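Local coordinates for protein N-terminal acetyltransferase B complex subunit MDM20 (Candida albicans, PDB 5K04) that probably serves as the non-catalytic auxiliary subunit of the NatB complex, which acetylates protein N-termini, at residues 382-385 with 389-392. Residues are numbered along the deposited sequence; the frame is centred on the assembly and turned at random.
Sequences SDLD and QNTI
One face of the N390 carboxamide is turned to D385: D385 N stands almost directly above N390 OD1, and on the same side D385 OD1 stands over N390 CB at 3.1 Å. At the ND2 end, D383 O is tilted toward that face and D383 OD2 toward the other, while L384 CD2 approaches the OD1 edge at 3.6 Å. The site is the short linker between helices 372-383 and 388-404 of an all-helical subunit whose family belongs to the TPR clan. With CG anti to the backbone N (chi1 170°), the buried amide reaches from the later helix's first turn back to the 383-385 backbone. There ND2 divides itself between D383 O (2.9 Å) and D383 OD2 (3.0 Å), weak, bent bonds that together restrict the amide's rotation. The D383 and N390 planes are 53° apart; D383 OD2 is held mainly by a salt bridge to K393 and also accepts a hydrogen bond from N394 ND2. S387 OG ties D385 OD1 and N390 N together, while L384 packs against W414 and L418 of helix 409-419. A third weak bond closes the turn, D385 N to N390 OD1 at 3.3 Å, its hydrogen descending from above the amide plane.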
# COMPACT_ATOMS: atom_id res chain seq x y z
N SER A 382 -26.25 3.87 -6.41
CA SER A 382 -27.52 3.87 -5.69
C SER A 382 -28.46 2.80 -6.20
O SER A 382 -29.33 2.33 -5.45
CB SER A 382 -28.19 5.24 -5.80
OG SER A 382 -27.39 6.23 -5.21
N ASP A 383 -28.32 2.39 -7.46
CA ASP A 383 -29.21 1.40 -8.05
C ASP A 383 -28.79 -0.04 -7.75
O ASP A 383 -29.59 -0.95 -7.98
CB ASP A 383 -29.27 1.62 -9.57
CG ASP A 383 -30.22 0.68 -10.27
OD1 ASP A 383 -31.42 0.66 -9.90
OD2 ASP A 383 -29.78 -0.00 -11.22
N LEU A 384 -27.57 -0.26 -7.25
CA LEU A 384 -27.05 -1.62 -7.08
C LEU A 384 -27.80 -2.34 -5.97
O LEU A 384 -27.91 -1.82 -4.85
CB LEU A 384 -25.56 -1.57 -6.77
CG LEU A 384 -24.66 -1.12 -7.92
CD1 LEU A 384 -23.25 -0.93 -7.42
CD2 LEU A 384 -24.69 -2.10 -9.09
N ASP A 385 -28.33 -3.52 -6.28
CA ASP A 385 -29.11 -4.28 -5.31
C ASP A 385 -28.63 -5.72 -5.13
O ASP A 385 -29.29 -6.48 -4.40
CB ASP A 385 -30.60 -4.24 -5.70
CG ASP A 385 -30.94 -5.04 -6.98
OD1 ASP A 385 -30.12 -5.86 -7.46
OD2 ASP A 385 -32.05 -4.84 -7.52
N GLN A 389 -29.33 -9.78 -12.37
CA GLN A 389 -29.86 -8.95 -13.45
C GLN A 389 -29.46 -7.49 -13.27
O GLN A 389 -29.15 -6.80 -14.25
CB GLN A 389 -31.38 -9.08 -13.49
CG GLN A 389 -32.07 -8.26 -14.55
CD GLN A 389 -33.44 -8.83 -14.84
OE1 GLN A 389 -33.88 -9.77 -14.16
NE2 GLN A 389 -34.12 -8.28 -15.83
N ASN A 390 -29.51 -6.99 -12.04
CA ASN A 390 -29.12 -5.60 -11.81
C ASN A 390 -27.63 -5.42 -12.03
O ASN A 390 -27.19 -4.41 -12.59
CB ASN A 390 -29.53 -5.17 -10.41
CG ASN A 390 -28.94 -3.83 -10.01
OD1 ASN A 390 -27.81 -3.75 -9.55
ND2 ASN A 390 -29.73 -2.78 -10.17
N THR A 391 -26.84 -6.40 -11.61
CA THR A 391 -25.39 -6.35 -11.78
C THR A 391 -25.01 -6.35 -13.26
O THR A 391 -24.14 -5.57 -13.69
CB THR A 391 -24.78 -7.54 -11.04
OG1 THR A 391 -24.96 -7.35 -9.64
CG2 THR A 391 -23.29 -7.70 -11.36
N ILE A 392 -25.66 -7.19 -14.05
CA ILE A 392 -25.38 -7.26 -15.47
C ILE A 392 -25.83 -5.99 -16.17
O ILE A 392 -25.12 -5.45 -17.03
CB ILE A 392 -26.06 -8.51 -16.07
CG1 ILE A 392 -25.35 -9.78 -15.59
CG2 ILE A 392 -26.09 -8.44 -17.59
CD1 ILE A 392 -26.04 -11.08 -16.02